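Local structure of flagellar brake protein YcgR (Klebsiella pneumoniae, 5KEC) at residues E31-N36 and R66-S71; G176-D181 and Q217-K222; G7-S12 and P101-V106. The protein binds the second messenger c-di-GMP and probably activates transcription of type 3 fimbriae genes, consistent with a role in biofilm formation. One frame throughout, in Å; residues are numbered along the deposited sequence.

Contact 1 (E31-N36 and R66-S71)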
loop_
_atom_site.group_PDB
_atom_site.type_symbol
_atom_site.label_atom_id
_atom_site.label_comp_id
_atom_site.label_asym_id
_atom_site.label_seq_id
_atom_site.Cartn_x
_atom_site.Cartn_y
_atom_site.Cartn_z
ATOM N N GLU B 31 4.324 12.231 -4.695
ATOM C CA GLU B 31 3.854 10.974 -5.264
ATOM C C GLU B 31 2.772 10.353 -4.387
ATOM O O GLU B 31 2.972 10.155 -3.191
ATOM C CB GLU B 31 5.010 9.995 -5.443
ATOM C CG GLU B 31 4.649 8.777 -6.276
ATOM C CD GLU B 31 5.871 8.025 -6.775
ATOM O OE1 GLU B 31 6.998 8.355 -6.348
ATOM O OE2 GLU B 31 5.700 7.107 -7.606
ATOM N N ILE B 32 1.630 10.049 -4.995
ATOM C CA ILE B 32 0.486 9.485 -4.287
ATOM C C ILE B 32 0.266 8.049 -4.734
ATOM O O ILE B 32 0.075 7.794 -5.925
ATOM C CB ILE B 32 -0.794 10.278 -4.609
ATOM C CG1 ILE B 32 -0.498 11.781 -4.634
ATOM C CG2 ILE B 32 -1.911 9.921 -3.635
ATOM C CD1 ILE B 32 -1.679 12.635 -5.075
ATOM N N PHE B 33 0.294 7.117 -3.786
ATOM C CA PHE B 33 0.071 5.709 -4.095
ATOM C C PHE B 33 -1.314 5.271 -3.642
ATOM O O PHE B 33 -1.736 5.576 -2.530
ATOM C CB PHE B 33 1.103 4.820 -3.392
ATOM C CG PHE B 33 2.519 5.103 -3.779
ATOM C CD1 PHE B 33 3.062 4.548 -4.927
ATOM C CD2 PHE B 33 3.319 5.911 -2.986
ATOM C CE1 PHE B 33 4.374 4.805 -5.281
ATOM C CE2 PHE B 33 4.634 6.169 -3.339
ATOM C CZ PHE B 33 5.159 5.616 -4.487
ATOM N N PHE B 34 -2.022 4.561 -4.510
ATOM C CA PHE B 34 -3.228 3.851 -4.096
ATOM C C PHE B 34 -3.427 2.622 -4.959
ATOM O O PHE B 34 -3.430 2.710 -6.188
ATOM C CB PHE B 34 -4.468 4.753 -4.122
ATOM C CG PHE B 34 -4.524 5.684 -5.297
ATOM C CD1 PHE B 34 -5.283 5.374 -6.410
ATOM C CD2 PHE B 34 -3.825 6.876 -5.283
ATOM C CE1 PHE B 34 -5.336 6.229 -7.486
ATOM C CE2 PHE B 34 -3.876 7.736 -6.357
ATOM C CZ PHE B 34 -4.634 7.411 -7.460
ATOM N N ASN B 35 -3.565 1.473 -4.307
ATOM C CA ASN B 35 -3.770 0.215 -5.007
ATOM C C ASN B 35 -2.644 -0.082 -5.999
ATOM O O ASN B 35 -1.508 -0.341 -5.608
ATOM C CB ASN B 35 -5.125 0.235 -5.718
ATOM C CG ASN B 35 -6.264 0.644 -4.794
ATOM O OD1 ASN B 35 -6.260 0.318 -3.606
ATOM N ND2 ASN B 35 -7.242 1.365 -5.337
ATOM N N ASN B 36 -2.971 -0.023 -7.285
ATOM C CA ASN B 36 -2.035 -0.351 -8.351
ATOM C C ASN B 36 -1.310 0.884 -8.863
ATOM O O ASN B 36 -0.306 0.790 -9.578
ATOM C CB ASN B 36 -2.810 -0.965 -9.514
ATOM C CG ASN B 36 -2.212 -2.261 -9.987
ATOM O OD1 ASN B 36 -1.581 -2.981 -9.211
ATOM N ND2 ASN B 36 -2.405 -2.574 -11.267
ATOM N N ARG B 66 -0.705 6.461 1.118
ATOM C CA ARG B 66 0.748 6.611 1.132
ATOM C C ARG B 66 1.221 7.740 0.214
ATOM O O ARG B 66 0.819 7.823 -0.951
ATOM C CB ARG B 66 1.428 5.295 0.741
ATOM C CG ARG B 66 1.919 4.474 1.923
ATOM C CD ARG B 66 3.273 4.968 2.418
ATOM N NE ARG B 66 4.361 4.105 1.965
ATOM C CZ ARG B 66 4.674 2.948 2.539
ATOM N NH1 ARG B 66 3.976 2.520 3.582
ATOM N NH2 ARG B 66 5.677 2.218 2.070
ATOM N N PHE B 67 2.077 8.609 0.750
ATOM C CA PHE B 67 2.658 9.694 -0.028
ATOM C C PHE B 67 4.176 9.664 0.015
ATOM O O PHE B 67 4.780 9.131 0.954
ATOM C CB PHE B 67 2.204 11.051 0.504
ATOM C CG PHE B 67 0.740 11.312 0.342
ATOM C CD1 PHE B 67 0.275 12.093 -0.703
ATOM C CD2 PHE B 67 -0.174 10.792 1.245
ATOM C CE1 PHE B 67 -1.080 12.341 -0.847
ATOM C CE2 PHE B 67 -1.517 11.039 1.100
ATOM C CZ PHE B 67 -1.968 11.811 0.050
ATOM N N LEU B 68 4.777 10.270 -1.005
ATOM C CA LEU B 68 6.206 10.497 -1.049
ATOM C C LEU B 68 6.447 11.903 -1.593
ATOM O O LEU B 68 6.081 12.212 -2.726
ATOM C CB LEU B 68 6.864 9.454 -1.947
ATOM C CG LEU B 68 8.267 8.962 -1.606
ATOM C CD1 LEU B 68 8.333 8.484 -0.166
ATOM C CD2 LEU B 68 8.658 7.843 -2.558
ATOM N N LEU B 69 7.037 12.765 -0.775
ATOM C CA LEU B 69 7.486 14.064 -1.247
ATOM C C LEU B 69 8.930 13.937 -1.678
ATOM O O LEU B 69 9.798 13.621 -0.862
ATOM C CB LEU B 69 7.365 15.119 -0.151
ATOM C CG LEU B 69 6.011 15.812 -0.030
ATOM C CD1 LEU B 69 5.956 16.607 1.265
ATOM C CD2 LEU B 69 5.759 16.713 -1.241
ATOM N N HIS B 70 9.185 14.168 -2.963
ATOM C CA HIS B 70 10.526 14.008 -3.503
ATOM C C HIS B 70 11.333 15.287 -3.303
ATOM O O HIS B 70 11.631 16.002 -4.259
ATOM C CB HIS B 70 10.470 13.612 -4.983
ATOM C CG HIS B 70 9.781 12.305 -5.231
ATOM N ND1 HIS B 70 10.464 11.110 -5.321
ATOM C CD2 HIS B 70 8.473 12.002 -5.403
ATOM C CE1 HIS B 70 9.607 10.130 -5.539
ATOM N NE2 HIS B 70 8.390 10.644 -5.593
ATOM N N SER B 71 11.681 15.564 -2.048
ATOM C CA SER B 71 12.408 16.778 -1.698
ATOM C C SER B 71 13.895 16.662 -2.014
ATOM O O SER B 71 14.406 15.568 -2.260
ATOM C CB SER B 71 12.223 17.101 -0.216
ATOM O OG SER B 71 12.998 18.225 0.158
HETATM O O HOH W 1 -1.801 4.038 -0.360
#

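Contact 2 (G176-D181 and Q217-K222)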
loop_
_atom_site.group_PDB
_atom_site.type_symbol
_atom_site.label_atom_id
_atom_site.label_comp_id
_atom_site.label_asym_id
_atom_site.label_seq_id
_atom_site.Cartn_x
_atom_site.Cartn_y
_atom_site.Cartn_z
ATOM N N GLY B 176 4.126 -20.722 10.854
ATOM C CA GLY B 176 2.833 -20.962 11.469
ATOM C C GLY B 176 1.676 -20.462 10.621
ATOM O O GLY B 176 1.758 -20.403 9.391
ATOM N N GLU B 177 0.590 -20.100 11.287
ATOM C CA GLU B 177 -0.604 -19.644 10.597
ATOM C C GLU B 177 -1.031 -18.285 11.107
ATOM O O GLU B 177 -0.785 -17.928 12.261
ATOM C CB GLU B 177 -1.735 -20.670 10.736
ATOM C CG GLU B 177 -1.403 -21.996 10.083
ATOM C CD GLU B 177 -2.580 -22.941 10.010
ATOM O OE1 GLU B 177 -3.411 -22.940 10.941
ATOM O OE2 GLU B 177 -2.669 -23.690 9.015
ATOM N N ILE B 178 -1.661 -17.520 10.227
ATOM C CA ILE B 178 -2.159 -16.204 10.578
ATOM C C ILE B 178 -3.541 -16.007 9.976
ATOM O O ILE B 178 -3.701 -15.999 8.754
ATOM C CB ILE B 178 -1.235 -15.090 10.057
ATOM C CG1 ILE B 178 0.183 -15.269 10.596
ATOM C CG2 ILE B 178 -1.788 -13.712 10.444
ATOM C CD1 ILE B 178 1.150 -14.201 10.131
ATOM N N THR B 179 -4.538 -15.843 10.835
ATOM C CA THR B 179 -5.896 -15.576 10.386
ATOM C C THR B 179 -6.054 -14.083 10.162
ATOM O O THR B 179 -5.714 -13.280 11.025
ATOM C CB THR B 179 -6.940 -16.075 11.410
ATOM O OG1 THR B 179 -6.818 -17.494 11.550
ATOM C CG2 THR B 179 -8.356 -15.751 10.948
ATOM N N ILE B 180 -6.558 -13.706 8.997
ATOM C CA ILE B 180 -6.601 -12.301 8.636
ATOM C C ILE B 180 -7.761 -12.037 7.696
ATOM O O ILE B 180 -8.340 -12.969 7.141
ATOM C CB ILE B 180 -5.288 -11.889 7.943
ATOM C CG1 ILE B 180 -5.136 -10.366 7.923
ATOM C CG2 ILE B 180 -5.210 -12.499 6.529
ATOM C CD1 ILE B 180 -3.806 -9.906 7.384
ATOM N N ASP B 181 -8.104 -10.765 7.522
ATOM C CA ASP B 181 -9.105 -10.380 6.536
ATOM C C ASP B 181 -8.419 -9.790 5.308
ATOM O O ASP B 181 -7.485 -8.991 5.425
ATOM C CB ASP B 181 -10.090 -9.384 7.136
ATOM C CG ASP B 181 -10.790 -9.937 8.352
ATOM O OD1 ASP B 181 -11.230 -11.105 8.297
ATOM O OD2 ASP B 181 -10.876 -9.221 9.371
ATOM N N GLN B 217 0.965 -8.342 11.948
ATOM C CA GLN B 217 1.794 -7.585 11.018
ATOM C C GLN B 217 3.285 -7.773 11.297
ATOM O O GLN B 217 4.088 -7.879 10.369
ATOM C CB GLN B 217 1.426 -6.104 11.059
ATOM C CG GLN B 217 2.348 -5.214 10.248
ATOM C CD GLN B 217 2.173 -3.752 10.601
ATOM O OE1 GLN B 217 1.179 -3.126 10.230
ATOM N NE2 GLN B 217 3.131 -3.204 11.338
ATOM N N ARG B 218 3.657 -7.813 12.573
ATOM C CA ARG B 218 5.052 -8.034 12.938
ATOM C C ARG B 218 5.527 -9.394 12.448
ATOM O O ARG B 218 6.648 -9.529 11.956
ATOM C CB ARG B 218 5.251 -7.933 14.449
ATOM C CG ARG B 218 5.466 -6.512 14.960
ATOM C CD ARG B 218 6.067 -6.542 16.361
ATOM N NE ARG B 218 6.390 -5.211 16.869
ATOM C CZ ARG B 218 5.649 -4.548 17.751
ATOM N NH1 ARG B 218 4.536 -5.090 18.226
ATOM N NH2 ARG B 218 6.022 -3.343 18.158
ATOM N N ARG B 219 4.674 -10.405 12.587
ATOM C CA ARG B 219 5.015 -11.726 12.082
ATOM C C ARG B 219 5.231 -11.669 10.575
ATOM O O ARG B 219 6.181 -12.258 10.055
ATOM C CB ARG B 219 3.942 -12.749 12.449
ATOM C CG ARG B 219 3.948 -13.126 13.923
ATOM C CD ARG B 219 2.777 -14.032 14.258
ATOM N NE ARG B 219 2.942 -15.370 13.700
ATOM C CZ ARG B 219 1.964 -16.265 13.601
ATOM N NH1 ARG B 219 0.738 -15.959 14.009
ATOM N NH2 ARG B 219 2.209 -17.460 13.077
ATOM N N ILE B 220 4.357 -10.953 9.874
ATOM C CA ILE B 220 4.508 -10.798 8.429
ATOM C C ILE B 220 5.817 -10.087 8.086
ATOM O O ILE B 220 6.511 -10.459 7.139
ATOM C CB ILE B 220 3.326 -10.013 7.811
ATOM C CG1 ILE B 220 2.040 -10.836 7.877
ATOM C CG2 ILE B 220 3.625 -9.647 6.372
ATOM C CD1 ILE B 220 2.103 -12.113 7.091
ATOM N N GLU B 221 6.149 -9.064 8.868
ATOM C CA GLU B 221 7.342 -8.261 8.617
ATOM C C GLU B 221 8.622 -9.062 8.841
ATOM O O GLU B 221 9.617 -8.861 8.150
ATOM C CB GLU B 221 7.315 -6.986 9.467
ATOM C CG GLU B 221 6.312 -5.954 8.944
ATOM C CD GLU B 221 6.026 -4.824 9.926
ATOM O OE1 GLU B 221 6.082 -5.057 11.153
ATOM O OE2 GLU B 221 5.733 -3.699 9.462
ATOM N N LYS B 222 8.586 -9.987 9.794
ATOM C CA LYS B 222 9.736 -10.848 10.043
ATOM C C LYS B 222 9.948 -11.833 8.904
ATOM O O LYS B 222 11.080 -12.094 8.498
ATOM C CB LYS B 222 9.580 -11.593 11.364
ATOM C CG LYS B 222 9.708 -10.689 12.574
ATOM C CD LYS B 222 9.716 -11.483 13.871
ATOM C CE LYS B 222 8.422 -12.256 14.070
ATOM N NZ LYS B 222 8.396 -12.962 15.384
#

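Contact 3 (G7-S12 and P101-V106)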
loop_
_atom_site.group_PDB
_atom_site.type_symbol
_atom_site.label_atom_id
_atom_site.label_comp_id
_atom_site.label_asym_id
_atom_site.label_seq_id
_atom_site.Cartn_x
_atom_site.Cartn_y
_atom_site.Cartn_z
ATOM N N GLY B 7 16.820 14.697 13.027
ATOM C CA GLY B 7 15.980 13.519 12.911
ATOM C C GLY B 7 15.413 13.169 11.546
ATOM O O GLY B 7 14.847 14.029 10.863
ATOM N N THR B 8 15.551 11.901 11.157
ATOM C CA THR B 8 14.897 11.409 9.958
ATOM C C THR B 8 13.413 11.232 10.251
ATOM O O THR B 8 12.631 11.050 9.333
ATOM C CB THR B 8 15.495 10.079 9.480
ATOM O OG1 THR B 8 15.369 9.097 10.519
ATOM C CG2 THR B 8 16.964 10.243 9.064
ATOM N N ILE B 9 13.035 11.303 11.529
ATOM C CA ILE B 9 11.636 11.200 11.939
ATOM C C ILE B 9 11.173 12.528 12.518
ATOM O O ILE B 9 11.750 13.029 13.484
ATOM C CB ILE B 9 11.438 10.111 13.009
ATOM C CG1 ILE B 9 11.887 8.754 12.481
ATOM C CG2 ILE B 9 9.979 10.037 13.450
ATOM C CD1 ILE B 9 10.944 8.163 11.456
ATOM N N LYS B 10 10.138 13.105 11.915
ATOM C CA LYS B 10 9.605 14.394 12.352
ATOM C C LYS B 10 8.204 14.224 12.938
ATOM O O LYS B 10 7.303 13.699 12.275
ATOM C CB LYS B 10 9.538 15.374 11.179
ATOM C CG LYS B 10 10.701 15.292 10.202
ATOM C CD LYS B 10 12.000 15.753 10.828
ATOM C CE LYS B 10 13.030 16.082 9.751
ATOM N NZ LYS B 10 14.276 16.636 10.341
ATOM N N THR B 11 8.020 14.680 14.173
ATOM C CA THR B 11 6.717 14.597 14.833
ATOM C C THR B 11 6.233 15.948 15.338
ATOM O O THR B 11 5.115 16.071 15.829
ATOM C CB THR B 11 6.738 13.621 16.022
ATOM O OG1 THR B 11 7.833 13.949 16.889
ATOM C CG2 THR B 11 6.889 12.189 15.536
ATOM N N SER B 12 7.076 16.965 15.235
ATOM C CA SER B 12 6.651 18.298 15.630
ATOM C C SER B 12 5.681 18.850 14.600
ATOM O O SER B 12 6.013 18.968 13.418
ATOM C CB SER B 12 7.842 19.245 15.767
ATOM O OG SER B 12 7.391 20.588 15.830
ATOM N N PRO B 101 0.033 15.056 7.924
ATOM C CA PRO B 101 0.546 13.875 8.617
ATOM C C PRO B 101 1.051 14.281 9.990
ATOM O O PRO B 101 1.450 15.431 10.186
ATOM C CB PRO B 101 1.715 13.436 7.732
ATOM C CG PRO B 101 2.164 14.700 7.061
ATOM C CD PRO B 101 0.907 15.474 6.813
ATOM N N GLU B 102 1.032 13.346 10.928
ATOM C CA GLU B 102 1.473 13.626 12.285
ATOM C C GLU B 102 2.856 13.033 12.466
ATOM O O GLU B 102 3.497 13.214 13.493
ATOM C CB GLU B 102 0.488 13.038 13.295
ATOM C CG GLU B 102 -0.889 13.680 13.241
ATOM C CD GLU B 102 -1.944 12.871 13.971
ATOM O OE1 GLU B 102 -1.934 11.628 13.846
ATOM O OE2 GLU B 102 -2.782 13.479 14.672
ATOM N N CYS B 103 3.310 12.320 11.445
ATOM C CA CYS B 103 4.654 11.772 11.442
ATOM C C CYS B 103 5.228 11.758 10.029
ATOM O O CYS B 103 4.556 11.367 9.076
ATOM C CB CYS B 103 4.665 10.363 12.033
ATOM S SG CYS B 103 6.292 9.828 12.607
ATOM N N LEU B 104 6.472 12.205 9.906
ATOM C CA LEU B 104 7.186 12.171 8.645
ATOM C C LEU B 104 8.448 11.358 8.835
ATOM O O LEU B 104 9.089 11.433 9.884
ATOM C CB LEU B 104 7.581 13.581 8.199
ATOM C CG LEU B 104 6.475 14.583 7.879
ATOM C CD1 LEU B 104 7.080 15.940 7.573
ATOM C CD2 LEU B 104 5.648 14.085 6.711
ATOM N N GLN B 105 8.802 10.583 7.819
ATOM C CA GLN B 105 10.080 9.892 7.821
ATOM C C GLN B 105 10.874 10.218 6.559
ATOM O O GLN B 105 10.438 9.941 5.443
ATOM C CB GLN B 105 9.891 8.385 7.972
ATOM C CG GLN B 105 11.187 7.604 7.892
ATOM C CD GLN B 105 11.024 6.173 8.352
ATOM O OE1 GLN B 105 10.396 5.909 9.377
ATOM N NE2 GLN B 105 11.583 5.237 7.594
ATOM N N VAL B 106 12.038 10.827 6.747
ATOM C CA VAL B 106 12.905 11.150 5.634
ATOM C C VAL B 106 13.742 9.932 5.288
ATOM O O VAL B 106 14.573 9.489 6.081
ATOM C CB VAL B 106 13.828 12.330 5.960
ATOM C CG1 VAL B 106 14.696 12.668 4.755
ATOM C CG2 VAL B 106 13.008 13.534 6.382
HETATM O O HOH W 2 2.636 14.874 15.476
#

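Contact 1 (E31-N36 and R66-S71)
E31 and H70 meet through a hydrogen bond in which H70 NE2 donates to E31 OE1 at 2.8 Å, bent to an N-H...O angle of 139°. The oxygen lies 6° out of the imidazole plane, so the ring uses its N-H edge, while the nitrogen reaches the carboxylate on its anti side and somewhat out of its plane. With CG anti to the backbone N (chi1 -169°) and the chain extended beyond it, E31 carries its carboxylate to the imidazole edge, and its CB packs there as well, 3.4 Å from H70 NE2. Behind this pair lies the antiparallel pairing of 31-34 with 66-71. E31 and L68 form a hydrogen-bonded pair, E31 N to L68 O measuring 2.6 Å; F33 N gives a nearly straight bond to R66 O, and a water bridges F33 O and R66 N. On the opposite face, I32 and F67 run side by side, I32 CG2 lying 3.8 Å from F67 CE1, and the F67 ring continues into an aromatic cluster with F51, F78 and F98. The second shell fixes the polar ends: E31 OE2 bonds S38 OG and forms a salt bridge with R110, and H70 ND1 is hydrogen-bonded to K75 NZ. H70 and R110 both contact c-di-GMP in a complex of this protein, so this ligand-free strand pair belongs to the c-di-GMP site, on an antiparallel sheet of the YcgR-like domain.

Contact 2 (G176-D181 and Q217-K222)
R219 and I178 point opposite ways, each reaching past the other from its own backbone, the arginine stretching from helix 214-234 toward the start of strand 177-193 while the isoleucine extends toward the helix. Their overlap places I178 CG1 over one face of the guanidinium, 3.5 Å from R219 NH1 and displaced from the centre of the group toward its margin. The edge of the same flat group is turned to the backbone: E177 O lies near its plane and accepts two weak hydrogen bonds, from R219 NH1 at 3.0 Å and R219 NH2 at 3.1 Å. Both are bent, with N-H...O angles of 134° and 131°, as expected when one oxygen is shared by two neighbouring nitrogens. A bend at chi3 (71°) in an otherwise extended arginine chain turns the guanidinium into this position. G176 CA also sits at that edge, 3.9 Å from R219 NH2.

Deeper in the interface, I178 CD1 meets I220 CD1 at 3.8 Å, the two isoleucines crossing at an angle; I178 CD1 also lies against R219 CB. L172 and F211 extend this apolar layer, touching I178 and I220 respectively. The segment axes approach to 10.1 Å, a separation bridged by side chains.

R219 NH2 has its stronger partner in Y175 O, so the cationic end is held by the main-chain carbonyls of Y175 and, weakly, E177 while its face rests on hydrocarbon. Such chemistry suggests that the positive charge is balanced at least partly by carbonyl dipoles at the partly exposed rim, with the isoleucine pair closing the buried side.

Contact 3 (G7-S12 and P101-V106)
K10 NZ is gripped twice, by G7 O at 2.7 Å within its own segment and by a salt bridge to E15 of helix 13-25. The donor lies in the plane of the G7 carbonyl. A bend at chi2 (-68°) folds the lysine chain back to reach G7, while its base stays against the partner strand: K10 CB is 4.0 Å from L104 CB, where the two side chains cross.

K10 and L104 form a hydrogen-bonded antiparallel pair, joined by K10 N to L104 O at 2.8 Å and by L104 N to K10 O, both close to straight. Two residues along each strand, V106 N donates to T8 O at 2.7 Å with an N-H...O angle of 164°. Between these bonded positions I9 faces Q105 as a non-hydrogen-bonded pair, with short CA-H...O contacts from I9 CA to L104 O and from Q105 CA to T8 O. The arrangement is a short antiparallel ladder that places strand 9-10 beside strand 104-107; the latter also pairs with strand 74-87 on its other edge, so the N-terminal residues extend the sheet of the YcgR-like domain.

On the face that carries I9 and Q105, the I9 CD1 methyl lies across the glutamine chain, 3.6 Å from Q105 CG and, tightly but without a hydrogen bond, 3.1 Å from Q105 OE1. C103 SG is flanked by two methyls, at 3.8 Å from both I9 CG2 and T11 CG2. On the K10 face, L104 turns into the domain, touching I16, I19 and F20 of helix 13-25 together with I76 and F78. Where direct pairing ends, a water donates to T11 O and to E102 O. Beyond it S12 occupies the N-cap of helix 13-25, its OG making weak bonds to the N atoms of Y14 and E15.

Overall arrangement
Contacts 1 and 3 belong to the same eight-stranded antiparallel sheet, their centres about 16 Å apart and their nearest atoms about 6 Å apart. Strand 74-87 connects them by pairing with both 64-71 and 104-107. Along the chain contact 1 is nested within the loop that contact 3 closes, so residues 7-12 and 101-106 bring the two ends of this region together at one edge of the sheet. Contact 2 follows later, joining the second, seven-stranded sheet to helix 214-234; its centre lies about 25 Å from contact 1's and about 27 Å from contact 3's. Residues 109-114, which include the c-di-GMP-binding arginines, follow contact 3 and precede the second sheet, consistent with ligand binding between the two halves.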